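Local coordinates for DyP (Bjerkandera adusta, PDB 3VXJ), which binds heme b and probably acts as a peroxidase of the dye-decolorizing family, using peroxide to oxidise dyes and phenolic compounds, at residues A[165-169]-A[225-230]; A[233-239]-A[250-256]; A[331-337]-A[350-356]. All coordinates share one frame; numbering follows the deposited sequence.

Contact 1: residues A[165-169]-A[225-230]. With HEM (protoporphyrin IX containing Fe), chain B.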
loop_
_atom_site.group_PDB
_atom_site.type_symbol
_atom_site.label_atom_id
_atom_site.label_comp_id
_atom_site.label_asym_id
_atom_site.label_seq_id
_atom_site.Cartn_x
_atom_site.Cartn_y
_atom_site.Cartn_z
ATOM N N GLU A 165 9.792 -5.593 -3.207
ATOM C CA GLU A 165 8.698 -6.552 -3.100
ATOM C C GLU A 165 9.071 -7.824 -3.900
ATOM O O GLU A 165 10.135 -7.876 -4.530
ATOM C CB GLU A 165 7.367 -5.899 -3.511
ATOM C CG GLU A 165 7.358 -5.258 -4.893
ATOM C CD GLU A 165 7.406 -6.298 -5.994
ATOM O OE1 GLU A 165 8.282 -6.187 -6.876
ATOM O OE2 GLU A 165 6.597 -7.250 -5.931
ATOM N N HIS A 166 8.229 -8.850 -3.824
ATOM C CA HIS A 166 8.562 -10.172 -4.367
ATOM C C HIS A 166 8.771 -10.300 -5.882
ATOM O O HIS A 166 9.469 -11.220 -6.304
ATOM C CB HIS A 166 7.618 -11.242 -3.835
ATOM C CG HIS A 166 8.040 -11.772 -2.505
ATOM N ND1 HIS A 166 9.176 -12.535 -2.341
ATOM C CD2 HIS A 166 7.509 -11.612 -1.271
ATOM C CE1 HIS A 166 9.315 -12.843 -1.065
ATOM N NE2 HIS A 166 8.321 -12.288 -0.392
ATOM N N PHE A 167 8.207 -9.407 -6.692
ATOM C CA PHE A 167 8.544 -9.402 -8.118
ATOM C C PHE A 167 9.953 -8.842 -8.360
ATOM O O PHE A 167 10.485 -8.956 -9.466
ATOM C CB PHE A 167 7.546 -8.589 -8.950
ATOM C CG PHE A 167 6.138 -9.149 -8.984
ATOM C CD1 PHE A 167 5.880 -10.518 -9.122
ATOM C CD2 PHE A 167 5.059 -8.278 -8.905
ATOM C CE1 PHE A 167 4.575 -10.992 -9.160
ATOM C CE2 PHE A 167 3.744 -8.748 -8.950
ATOM C CZ PHE A 167 3.501 -10.109 -9.072
ATOM N N GLY A 168 10.549 -8.235 -7.326
ATOM C CA GLY A 168 11.913 -7.726 -7.399
ATOM C C GLY A 168 12.071 -6.212 -7.404
ATOM O O GLY A 168 13.203 -5.721 -7.492
ATOM N N PHE A 169 10.974 -5.469 -7.266
ATOM C CA PHE A 169 11.019 -4.011 -7.431
ATOM C C PHE A 169 11.072 -3.257 -6.112
ATOM O O PHE A 169 10.302 -3.551 -5.194
ATOM C CB PHE A 169 9.812 -3.533 -8.263
ATOM C CG PHE A 169 9.825 -4.027 -9.686
ATOM C CD1 PHE A 169 10.187 -3.192 -10.726
ATOM C CD2 PHE A 169 9.503 -5.355 -9.975
ATOM C CE1 PHE A 169 10.242 -3.663 -12.034
ATOM C CE2 PHE A 169 9.540 -5.833 -11.288
ATOM C CZ PHE A 169 9.927 -4.985 -12.314
ATOM N N GLN A 225 1.198 -13.151 -4.492
ATOM C CA GLN A 225 1.874 -12.887 -5.765
ATOM C C GLN A 225 2.367 -14.162 -6.443
ATOM O O GLN A 225 2.838 -15.104 -5.778
ATOM C CB GLN A 225 3.035 -11.903 -5.568
ATOM C CG GLN A 225 2.561 -10.462 -5.284
ATOM C CD GLN A 225 3.670 -9.532 -4.843
ATOM O OE1 GLN A 225 3.788 -9.219 -3.666
ATOM N NE2 GLN A 225 4.477 -9.071 -5.788
ATOM N N LYS A 226 2.243 -14.170 -7.767
ATOM C CA LYS A 226 2.668 -15.280 -8.608
ATOM C C LYS A 226 3.967 -14.914 -9.319
ATOM O O LYS A 226 3.962 -14.415 -10.453
ATOM C CB LYS A 226 1.566 -15.611 -9.610
ATOM C CG LYS A 226 0.196 -15.875 -8.981
ATOM C CD LYS A 226 0.156 -17.115 -8.115
ATOM C CE LYS A 226 -1.276 -17.516 -7.806
ATOM N NZ LYS A 226 -1.337 -18.745 -6.970
ATOM N N VAL A 227 5.076 -15.130 -8.618
ATOM C CA VAL A 227 6.376 -14.618 -9.068
ATOM C C VAL A 227 6.970 -15.424 -10.236
ATOM O O VAL A 227 7.383 -14.828 -11.238
ATOM C CB VAL A 227 7.370 -14.468 -7.888
ATOM C CG1 VAL A 227 8.704 -13.925 -8.377
ATOM C CG2 VAL A 227 6.778 -13.556 -6.816
ATOM N N PRO A 228 7.013 -16.767 -10.131
ATOM C CA PRO A 228 7.494 -17.512 -11.305
ATOM C C PRO A 228 6.680 -17.227 -12.565
ATOM O O PRO A 228 7.241 -17.156 -13.662
ATOM C CB PRO A 228 7.319 -18.970 -10.882
ATOM C CG PRO A 228 7.424 -18.944 -9.405
ATOM C CD PRO A 228 6.717 -17.674 -9.003
ATOM N N GLU A 229 5.371 -17.054 -12.406
ATOM C CA GLU A 229 4.490 -16.751 -13.530
ATOM C C GLU A 229 4.804 -15.377 -14.137
ATOM O O GLU A 229 4.866 -15.234 -15.352
ATOM C CB GLU A 229 3.024 -16.833 -13.097
ATOM C CG GLU A 229 2.534 -18.248 -12.760
ATOM C CD GLU A 229 2.832 -18.698 -11.323
ATOM O OE1 GLU A 229 3.563 -18.019 -10.559
ATOM O OE2 GLU A 229 2.324 -19.776 -10.949
ATOM N N PHE A 230 5.000 -14.375 -13.283
ATOM C CA PHE A 230 5.399 -13.041 -13.728
ATOM C C PHE A 230 6.709 -13.096 -14.510
ATOM O O PHE A 230 6.821 -12.553 -15.615
ATOM C CB PHE A 230 5.522 -12.126 -12.505
ATOM C CG PHE A 230 6.111 -10.773 -12.802
ATOM C CD1 PHE A 230 5.327 -9.757 -13.337
ATOM C CD2 PHE A 230 7.448 -10.512 -12.533
ATOM C CE1 PHE A 230 5.878 -8.498 -13.597
ATOM C CE2 PHE A 230 8.000 -9.260 -12.786
ATOM C CZ PHE A 230 7.219 -8.259 -13.333
HETATM C CHA HEM B . 4.086 2.462 -6.215
HETATM C CHB HEM B . 4.377 -2.363 -6.160
HETATM C CHC HEM B . -0.357 -2.684 -5.224
HETATM C CHD HEM B . -0.670 2.141 -5.239
HETATM C C1A HEM B . 4.569 1.186 -6.316
HETATM C C2A HEM B . 5.926 0.829 -6.663
HETATM C C3A HEM B . 5.999 -0.514 -6.657
HETATM C C4A HEM B . 4.705 -1.032 -6.277
HETATM C CMA HEM B . 7.232 -1.387 -6.959
HETATM C CAA HEM B . 7.033 1.838 -7.041
HETATM C CBA HEM B . 7.852 2.380 -5.867
HETATM C CGA HEM B . 7.105 3.365 -4.998
HETATM O O1A HEM B . 6.834 4.507 -5.426
HETATM O O2A HEM B . 6.800 3.000 -3.829
HETATM C C1B HEM B . 3.125 -2.877 -5.887
HETATM C C2B HEM B . 2.794 -4.282 -5.775
HETATM C C3B HEM B . 1.477 -4.371 -5.510
HETATM C C4B HEM B . 0.957 -3.022 -5.436
HETATM C CMB HEM B . 3.813 -5.427 -5.962
HETATM C CAB HEM B . 0.625 -5.637 -5.279
HETATM C CBB HEM B . 1.161 -6.788 -4.864
HETATM C C1C HEM B . -0.857 -1.407 -5.194
HETATM C C2C HEM B . -2.253 -1.047 -5.031
HETATM C C3C HEM B . -2.343 0.292 -5.051
HETATM C C4C HEM B . -1.002 0.809 -5.219
HETATM C CMC HEM B . -3.394 -2.067 -4.855
HETATM C CAC HEM B . -3.600 1.189 -4.906
HETATM C CBC HEM B . -4.780 0.842 -5.438
HETATM C C1D HEM B . 0.587 2.653 -5.434
HETATM C C2D HEM B . 0.899 4.058 -5.340
HETATM C C3D HEM B . 2.359 4.158 -5.653
HETATM C C4D HEM B . 2.801 2.808 -5.899
HETATM C CMD HEM B . -0.021 5.246 -5.016
HETATM C CAD HEM B . 3.153 5.472 -5.705
HETATM C CBD HEM B . 2.901 6.103 -7.070
HETATM C CGD HEM B . 3.602 7.428 -7.206
HETATM O O1D HEM B . 4.328 7.605 -8.222
HETATM O O2D HEM B . 3.442 8.301 -6.324
HETATM N NA HEM B . 3.855 0.033 -6.113
HETATM N NB HEM B . 1.971 -2.126 -5.708
HETATM N NC HEM B . -0.133 -0.247 -5.343
HETATM N ND HEM B . 1.740 1.931 -5.735
HETATM FE FE HEM B . 1.841 -0.111 -5.793
HETATM O O HOH W 1 5.910 -8.550 -2.200
HETATM O O HOH W 2 2.323 -0.049 -3.861
#

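Contact 2: residues A[233-239]-A[250-256]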
loop_
_atom_site.group_PDB
_atom_site.type_symbol
_atom_site.label_atom_id
_atom_site.label_comp_id
_atom_site.label_asym_id
_atom_site.label_seq_id
_atom_site.Cartn_x
_atom_site.Cartn_y
_atom_site.Cartn_z
ATOM N N TYR A 233 6.282 -14.829 -17.837
ATOM C CA TYR A 233 5.557 -13.951 -18.748
ATOM C C TYR A 233 6.481 -12.903 -19.371
ATOM O O TYR A 233 6.397 -12.642 -20.569
ATOM C CB TYR A 233 4.379 -13.256 -18.051
ATOM C CG TYR A 233 3.601 -12.372 -18.998
ATOM C CD1 TYR A 233 2.624 -12.905 -19.838
ATOM C CD2 TYR A 233 3.862 -11.004 -19.079
ATOM C CE1 TYR A 233 1.918 -12.090 -20.727
ATOM C CE2 TYR A 233 3.165 -10.190 -19.964
ATOM C CZ TYR A 233 2.196 -10.733 -20.782
ATOM O OH TYR A 233 1.513 -9.915 -21.654
ATOM N N THR A 234 7.354 -12.300 -18.566
ATOM C CA THR A 234 8.256 -11.275 -19.097
ATOM C C THR A 234 9.301 -11.873 -20.037
ATOM O O THR A 234 9.697 -11.232 -21.003
ATOM C CB THR A 234 8.947 -10.422 -18.004
ATOM O OG1 THR A 234 9.840 -11.238 -17.247
ATOM C CG2 THR A 234 7.929 -9.744 -17.065
ATOM N N LEU A 235 9.743 -13.097 -19.760
ATOM C CA LEU A 235 10.649 -13.788 -20.671
ATOM C C LEU A 235 9.962 -14.141 -21.992
ATOM O O LEU A 235 10.538 -13.932 -23.064
ATOM C CB LEU A 235 11.246 -15.027 -20.000
ATOM C CG LEU A 235 12.292 -14.709 -18.923
ATOM C CD1 LEU A 235 12.484 -15.905 -18.015
ATOM C CD2 LEU A 235 13.615 -14.309 -19.578
ATOM N N ALA A 236 8.730 -14.651 -21.922
ATOM C CA ALA A 236 7.973 -15.030 -23.121
ATOM C C ALA A 236 7.611 -13.838 -24.002
ATOM O O ALA A 236 7.443 -13.978 -25.218
ATOM C CB ALA A 236 6.718 -15.798 -22.732
ATOM N N ASN A 237 7.504 -12.663 -23.387
ATOM C CA ASN A 237 7.064 -11.453 -24.078
ATOM C C ASN A 237 8.134 -10.367 -24.100
ATOM O O ASN A 237 7.845 -9.178 -24.279
ATOM C CB ASN A 237 5.755 -10.960 -23.468
ATOM C CG ASN A 237 4.623 -11.920 -23.723
ATOM O OD1 ASN A 237 4.038 -11.925 -24.808
ATOM N ND2 ASN A 237 4.324 -12.761 -22.744
ATOM N N ALA A 238 9.378 -10.796 -23.912
ATOM C CA ALA A 238 10.521 -9.893 -23.827
ATOM C C ALA A 238 10.509 -8.902 -24.974
ATOM O O ALA A 238 10.264 -9.264 -26.123
ATOM C CB ALA A 238 11.816 -10.686 -23.836
ATOM N N ILE A 239 10.763 -7.640 -24.663
ATOM C CA ILE A 239 10.775 -6.600 -25.686
ATOM C C ILE A 239 12.031 -6.770 -26.545
ATOM O O ILE A 239 13.131 -6.839 -26.001
ATOM C CB ILE A 239 10.677 -5.204 -25.039
ATOM C CG1 ILE A 239 9.311 -5.065 -24.358
ATOM C CG2 ILE A 239 10.903 -4.106 -26.069
ATOM C CD1 ILE A 239 9.148 -3.883 -23.471
ATOM N N GLN A 250 17.054 -11.604 -21.948
ATOM C CA GLN A 250 17.049 -11.262 -20.528
ATOM C C GLN A 250 16.848 -9.762 -20.344
ATOM O O GLN A 250 16.054 -9.348 -19.505
ATOM C CB GLN A 250 18.302 -11.764 -19.802
ATOM C CG GLN A 250 18.218 -11.682 -18.253
ATOM C CD GLN A 250 17.127 -12.574 -17.631
ATOM O OE1 GLN A 250 16.965 -13.740 -17.998
ATOM N NE2 GLN A 250 16.396 -12.024 -16.667
ATOM N N GLU A 251 17.537 -8.956 -21.151
ATOM C CA GLU A 251 17.368 -7.502 -21.101
ATOM C C GLU A 251 15.938 -7.100 -21.443
ATOM O O GLU A 251 15.372 -6.191 -20.827
ATOM C CB GLU A 251 18.341 -6.805 -22.061
ATOM C CG GLU A 251 19.773 -6.789 -21.567
ATOM C CD GLU A 251 20.774 -6.401 -22.637
ATOM O OE1 GLU A 251 20.412 -6.317 -23.835
ATOM O OE2 GLU A 251 21.950 -6.174 -22.268
ATOM N N GLY A 252 15.370 -7.758 -22.449
ATOM C CA GLY A 252 14.027 -7.431 -22.916
ATOM C C GLY A 252 12.962 -7.800 -21.900
ATOM O O GLY A 252 11.920 -7.140 -21.825
ATOM N N ALA A 253 13.225 -8.852 -21.123
ATOM C CA ALA A 253 12.322 -9.289 -20.060
ATOM C C ALA A 253 12.367 -8.328 -18.883
ATOM O O ALA A 253 11.317 -7.939 -18.354
ATOM C CB ALA A 253 12.676 -10.711 -19.603
ATOM N N GLU A 254 13.579 -7.929 -18.491
ATOM C CA GLU A 254 13.756 -6.929 -17.439
ATOM C C GLU A 254 13.100 -5.623 -17.861
ATOM O O GLU A 254 12.404 -4.985 -17.067
ATOM C CB GLU A 254 15.237 -6.683 -17.139
ATOM C CG GLU A 254 16.006 -7.883 -16.566
ATOM C CD GLU A 254 15.510 -8.427 -15.213
ATOM O OE1 GLU A 254 14.604 -7.855 -14.552
ATOM O OE2 GLU A 254 16.059 -9.479 -14.807
ATOM N N PHE A 255 13.300 -5.234 -19.119
ATOM C CA PHE A 255 12.697 -4.009 -19.638
ATOM C C PHE A 255 11.173 -4.091 -19.619
ATOM O O PHE A 255 10.514 -3.145 -19.182
ATOM C CB PHE A 255 13.221 -3.728 -21.048
ATOM C CG PHE A 255 12.775 -2.409 -21.635
ATOM C CD1 PHE A 255 12.920 -1.205 -20.939
ATOM C CD2 PHE A 255 12.244 -2.372 -22.917
ATOM C CE1 PHE A 255 12.522 0.003 -21.515
ATOM C CE2 PHE A 255 11.853 -1.164 -23.497
ATOM C CZ PHE A 255 11.993 0.023 -22.796
ATOM N N LEU A 256 10.607 -5.222 -20.044
ATOM C CA LEU A 256 9.155 -5.378 -19.982
ATOM C C LEU A 256 8.628 -5.211 -18.545
ATOM O O LEU A 256 7.617 -4.521 -18.334
ATOM C CB LEU A 256 8.709 -6.713 -20.601
ATOM C CG LEU A 256 7.200 -6.960 -20.590
ATOM C CD1 LEU A 256 6.436 -5.896 -21.360
ATOM C CD2 LEU A 256 6.913 -8.324 -21.172
#

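Contact 3: residues A[331-337]-A[350-356]. With HEM (protoporphyrin IX containing Fe), chain B.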
loop_
_atom_site.group_PDB
_atom_site.type_symbol
_atom_site.label_atom_id
_atom_site.label_comp_id
_atom_site.label_asym_id
_atom_site.label_seq_id
_atom_site.Cartn_x
_atom_site.Cartn_y
_atom_site.Cartn_z
ATOM N N SER A 331 3.315 -0.818 3.118
ATOM C CA SER A 331 3.186 -2.234 2.823
ATOM C C SER A 331 4.451 -3.003 3.184
ATOM O O SER A 331 5.544 -2.437 3.260
ATOM C CB SER A 331 2.903 -2.411 1.337
ATOM O OG SER A 331 1.757 -1.653 0.964
ATOM N N ILE A 332 4.303 -4.311 3.373
ATOM C CA ILE A 332 5.451 -5.173 3.624
ATOM C C ILE A 332 5.271 -6.498 2.875
ATOM O O ILE A 332 4.174 -7.058 2.853
ATOM C CB ILE A 332 5.680 -5.396 5.150
ATOM C CG1 ILE A 332 7.045 -6.050 5.404
ATOM C CG2 ILE A 332 4.531 -6.197 5.783
ATOM C CD1 ILE A 332 7.471 -6.088 6.857
ATOM N N PRO A 333 6.346 -7.007 2.247
ATOM C CA PRO A 333 6.238 -8.331 1.621
ATOM C C PRO A 333 6.039 -9.434 2.647
ATOM O O PRO A 333 6.353 -9.235 3.833
ATOM C CB PRO A 333 7.607 -8.506 0.939
ATOM C CG PRO A 333 8.101 -7.102 0.735
ATOM C CD PRO A 333 7.658 -6.390 1.978
ATOM N N TYR A 334 5.557 -10.596 2.212
ATOM C CA TYR A 334 5.544 -11.773 3.069
ATOM C C TYR A 334 5.930 -13.001 2.275
ATOM O O TYR A 334 5.787 -13.033 1.050
ATOM C CB TYR A 334 4.188 -11.979 3.761
ATOM C CG TYR A 334 3.120 -12.614 2.892
ATOM C CD1 TYR A 334 3.002 -14.008 2.807
ATOM C CD2 TYR A 334 2.218 -11.831 2.174
ATOM C CE1 TYR A 334 2.027 -14.603 2.000
ATOM C CE2 TYR A 334 1.234 -12.423 1.365
ATOM C CZ TYR A 334 1.146 -13.801 1.292
ATOM O OH TYR A 334 0.156 -14.334 0.491
ATOM N N GLY A 335 6.397 -14.012 2.997
ATOM C CA GLY A 335 6.655 -15.313 2.415
ATOM C C GLY A 335 8.099 -15.506 2.029
ATOM O O GLY A 335 8.884 -14.561 2.047
ATOM N N PRO A 336 8.460 -16.745 1.672
ATOM C CA PRO A 336 9.836 -17.100 1.361
ATOM C C PRO A 336 10.281 -16.567 0.009
ATOM O O PRO A 336 9.453 -16.230 -0.843
ATOM C CB PRO A 336 9.795 -18.632 1.325
ATOM C CG PRO A 336 8.399 -18.942 0.890
ATOM C CD PRO A 336 7.551 -17.899 1.552
ATOM N N GLU A 337 11.590 -16.510 -0.183
ATOM C CA GLU A 337 12.165 -16.219 -1.484
ATOM C C GLU A 337 11.734 -17.260 -2.505
ATOM O O GLU A 337 11.397 -18.399 -2.154
ATOM C CB GLU A 337 13.692 -16.135 -1.376
ATOM C CG GLU A 337 14.146 -14.933 -0.553
ATOM C CD GLU A 337 13.762 -13.626 -1.208
ATOM O OE1 GLU A 337 14.460 -13.233 -2.164
ATOM O OE2 GLU A 337 12.768 -13.001 -0.776
ATOM N N GLN A 350 4.908 -21.813 -3.451
ATOM C CA GLN A 350 4.862 -21.322 -2.080
ATOM C C GLN A 350 4.040 -20.047 -2.004
ATOM O O GLN A 350 3.971 -19.294 -2.969
ATOM C CB GLN A 350 6.271 -21.065 -1.539
ATOM C CG GLN A 350 7.227 -22.242 -1.724
ATOM C CD GLN A 350 8.554 -22.052 -1.028
ATOM O OE1 GLN A 350 9.560 -21.718 -1.661
ATOM N NE2 GLN A 350 8.571 -22.268 0.281
ATOM N N ASP A 351 3.414 -19.831 -0.853
ATOM C CA ASP A 351 2.621 -18.647 -0.578
ATOM C C ASP A 351 3.540 -17.480 -0.230
ATOM O O ASP A 351 4.249 -17.506 0.768
ATOM C CB ASP A 351 1.646 -18.948 0.575
ATOM C CG ASP A 351 0.711 -17.790 0.885
ATOM O OD1 ASP A 351 0.534 -16.910 0.026
ATOM O OD2 ASP A 351 0.149 -17.769 2.006
ATOM N N ARG A 352 3.525 -16.468 -1.087
ATOM C CA ARG A 352 4.263 -15.231 -0.871
ATOM C C ARG A 352 3.458 -14.085 -1.470
ATOM O O ARG A 352 2.599 -14.293 -2.332
ATOM C CB ARG A 352 5.658 -15.287 -1.506
ATOM C CG ARG A 352 5.650 -15.463 -3.026
ATOM C CD ARG A 352 7.063 -15.533 -3.591
ATOM N NE ARG A 352 7.818 -16.685 -3.094
ATOM C CZ ARG A 352 7.787 -17.910 -3.624
ATOM N NH1 ARG A 352 7.018 -18.193 -4.669
ATOM N NH2 ARG A 352 8.524 -18.873 -3.094
ATOM N N GLY A 353 3.737 -12.861 -1.042
ATOM C CA GLY A 353 3.005 -11.730 -1.586
ATOM C C GLY A 353 3.266 -10.437 -0.854
ATOM O O GLY A 353 4.392 -10.176 -0.418
ATOM N N LEU A 354 2.221 -9.631 -0.717
ATOM C CA LEU A 354 2.323 -8.301 -0.149
ATOM C C LEU A 354 1.187 -8.094 0.824
ATOM O O LEU A 354 0.025 -8.345 0.506
ATOM C CB LEU A 354 2.273 -7.221 -1.247
ATOM C CG LEU A 354 2.629 -5.778 -0.838
ATOM C CD1 LEU A 354 4.108 -5.657 -0.438
ATOM C CD2 LEU A 354 2.297 -4.784 -1.967
ATOM N N LEU A 355 1.548 -7.660 2.020
ATOM C CA LEU A 355 0.578 -7.147 2.981
ATOM C C LEU A 355 0.515 -5.643 2.755
ATOM O O LEU A 355 1.379 -4.890 3.215
ATOM C CB LEU A 355 0.980 -7.513 4.415
ATOM C CG LEU A 355 1.213 -9.012 4.620
ATOM C CD1 LEU A 355 1.608 -9.337 6.049
ATOM C CD2 LEU A 355 0.000 -9.838 4.215
ATOM N N PHE A 356 -0.503 -5.238 1.997
ATOM C CA PHE A 356 -0.607 -3.886 1.473
ATOM C C PHE A 356 -1.406 -3.004 2.435
ATOM O O PHE A 356 -2.468 -3.404 2.937
ATOM C CB PHE A 356 -1.260 -3.956 0.093
ATOM C CG PHE A 356 -1.579 -2.622 -0.511
ATOM C CD1 PHE A 356 -0.669 -1.979 -1.345
ATOM C CD2 PHE A 356 -2.822 -2.031 -0.285
ATOM C CE1 PHE A 356 -0.969 -0.740 -1.904
ATOM C CE2 PHE A 356 -3.140 -0.812 -0.867
ATOM C CZ PHE A 356 -2.216 -0.162 -1.670
HETATM C CHA HEM B . 4.086 2.462 -6.215
HETATM C CHB HEM B . 4.377 -2.363 -6.160
HETATM C CHC HEM B . -0.357 -2.684 -5.224
HETATM C CHD HEM B . -0.670 2.141 -5.239
HETATM C C1A HEM B . 4.569 1.186 -6.316
HETATM C C2A HEM B . 5.926 0.829 -6.663
HETATM C C3A HEM B . 5.999 -0.514 -6.657
HETATM C C4A HEM B . 4.705 -1.032 -6.277
HETATM C CMA HEM B . 7.232 -1.387 -6.959
HETATM C CAA HEM B . 7.033 1.838 -7.041
HETATM C CBA HEM B . 7.852 2.380 -5.867
HETATM C CGA HEM B . 7.105 3.365 -4.998
HETATM O O1A HEM B . 6.834 4.507 -5.426
HETATM O O2A HEM B . 6.800 3.000 -3.829
HETATM C C1B HEM B . 3.125 -2.877 -5.887
HETATM C C2B HEM B . 2.794 -4.282 -5.775
HETATM C C3B HEM B . 1.477 -4.371 -5.510
HETATM C C4B HEM B . 0.957 -3.022 -5.436
HETATM C CMB HEM B . 3.813 -5.427 -5.962
HETATM C CAB HEM B . 0.625 -5.637 -5.279
HETATM C CBB HEM B . 1.161 -6.788 -4.864
HETATM C C1C HEM B . -0.857 -1.407 -5.194
HETATM C C2C HEM B . -2.253 -1.047 -5.031
HETATM C C3C HEM B . -2.343 0.292 -5.051
HETATM C C4C HEM B . -1.002 0.809 -5.219
HETATM C CMC HEM B . -3.394 -2.067 -4.855
HETATM C CAC HEM B . -3.600 1.189 -4.906
HETATM C CBC HEM B . -4.780 0.842 -5.438
HETATM C C1D HEM B . 0.587 2.653 -5.434
HETATM C C2D HEM B . 0.899 4.058 -5.340
HETATM C C3D HEM B . 2.359 4.158 -5.653
HETATM C C4D HEM B . 2.801 2.808 -5.899
HETATM C CMD HEM B . -0.021 5.246 -5.016
HETATM C CAD HEM B . 3.153 5.472 -5.705
HETATM C CBD HEM B . 2.901 6.103 -7.070
HETATM C CGD HEM B . 3.602 7.428 -7.206
HETATM O O1D HEM B . 4.328 7.605 -8.222
HETATM O O2D HEM B . 3.442 8.301 -6.324
HETATM N NA HEM B . 3.855 0.033 -6.113
HETATM N NB HEM B . 1.971 -2.126 -5.708
HETATM N NC HEM B . -0.133 -0.247 -5.343
HETATM N ND HEM B . 1.740 1.931 -5.735
HETATM FE FE HEM B . 1.841 -0.111 -5.793
HETATM O O HOH W 2 2.323 -0.049 -3.861
#

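Contact 1: residues A[165-169]-A[225-230]
Gln-225 and Phe-230 grip the ring of Phe-167 from opposite faces, and this is the tight part of the contact. The amide nitrogen NE2 of Gln-225 lies 3.3 Å from CE2 of Phe-167, toward the rim of one face, with the amide steeply inclined to the ring. On the other face the rings of Phe-167 and Phe-230 form an offset stack, centroids 4.4 Å apart and planes at 27°; a flat apolar residue suits this slot. The same NE2 donates a hydrogen bond of 2.8 Å to OE2 of Glu-165, nearly in line with that carboxylate's C-O bond. Glu-165 can turn back to its own loop because CG sits between backbone N and carbonyl carbon (chi1 55°) and the chain bends again at chi2. OE2 also accepts from Phe-167 N, and OE1 from Phe-169 N at 2.8 Å, which fixes the carboxylate's rotation. OE2 lies 3.3 Å from the heme methyl CMB. A water bridges His-166 N and Gln-225 OE1. Packing is looser at Lys-226, which is partly exposed and has its CB directed away from the 165-169 turn. A type I turn from Glu-165 to Gly-168, with the Glu-165 carboxylate tied to the end of strand 216-225, thus forms part of the heme pocket of a DyP-type peroxidase.

Contact 2: residues A[233-239]-A[250-256]
With CG anti to the backbone N (chi1 -180°), Leu-256 reaches across to the end of the neighbouring helix, while Ile-239 has CG1 beside its own backbone N (chi1 -65°) and an extended chi2 that carries CD1 forward to meet it. The motif is a helix-helix packing in which the C-terminal end of helix 227-236 and the loop leaving it lie against the first turns of helix 249-261. Small residues allow the backbones to come close: the CA atoms of Ala-238 and Ala-253 are 4.2 Å apart. Gly-252 suits its place because a side chain there would run into the carbonyl of Ile-239; instead its CA makes a CA-H...O contact with that oxygen. Ala-253 fills the next place with a single methyl, CB lying 3.3 Å from Thr-234 O and 3.7 Å from Leu-235 CD2.

Branched and aromatic side chains close the deeper side. Ile-239 and Leu-256 cross at about a right angle, and CD1 of Ile-239 also packs 3.5 Å from CD2 of Phe-255, whose ring has Ile-239 CG2 at its edge. Leu-256 CD2 rests against Asn-237 CB at 3.7 Å. Asn-237, the first residue to leave the helix, turns its side chain back, ND2 donating to Tyr-233 O while lying over one face of the Tyr-233 ring. Thr-234 directs its hydroxyl into its own helix, to Asn-231 O. At the solvent side, Gln-250 sends OE1 toward Leu-235 CD2 and NE2 to Glu-254. One hydrogen bond joins the backbones, Ile-239 N to Gly-252 O at 3.1 Å: the donor stands well above the carbonyl plane, and Leu-256 N reaches the same oxygen from the opposite face.

Contact 3: residues A[331-337]-A[350-356]
Tyr-334 lays its ring over the backbone of Arg-352 and Gly-353. Its CB leaves the strand on the face shared with Ile-332 and Leu-355, and CG, held between backbone N and carbonyl carbon (chi1 79°), turns the ring across the neighbouring strand. There CG lies 4.0 Å from Gly-353 N, which sits over the ring centre. CD2 meets Leu-355 CD2 at 3.6 Å, and CE2 touches Gly-353 CA; a glycine leaves this face clear for the ring. Along the ring's other edge, over the same backbone, CD1 approaches Arg-352 CA, and CE1 lies beside the carboxylate of Asp-351. At the tip, OH donates to Asp-351 OD1 over 2.6 Å, on the syn side of a carboxylate whose plane stands 79° from the ring; His-222 is a second partner of this hydroxyl.

Strands 328-334 and 353-360 are antiparallel neighbours at one side of the four-stranded sheet of the C-terminal ferredoxin-like half. Ile-332 and Leu-355 exchange two backbone hydrogen bonds, as do Tyr-334 and Gly-353, while Pro-333, lacking an N-H, suits the non-hydrogen-bonded place opposite Leu-354.

Toward the 335-337 end, Arg-352 bends at chi3 (63°) so that NE donates almost straight to Pro-336 O, 2.8 Å away and in the guanidinium plane; a weaker bond runs from NH2 to Glu-337 O, and NH1 forms a salt bridge with Glu-342. At the other end Leu-354 and Phe-356 line the heme pocket, with Phe-356 CE1 3.4 Å from porphyrin C1C and Leu-354 CD2 3.7 Å from C3B.

Overall arrangement
From the N terminus the contacts come in series, neither nested nor crossed, all within the C-terminal half of the peroxidase. Contact 1 closes a long excursion, from 165-169 through strand 216-225 to the start of helix 227-236. Contact 2 follows directly, using the far end of that helix, and closes a short connection containing two small strands before helix 249-261. Contact 3 closes the connection through helix 340-345 between strands 328-334 and 353-360. Contacts 1 and 3 touch, Gln-225 N probably hydrogen-bonding to Arg-352 O, and both border the heme, joining the sheet to the pocket. Contact 2 lies apart from contact 3, nearest atoms about 13 Å away, and is linked to contact 1 through helix 227-236.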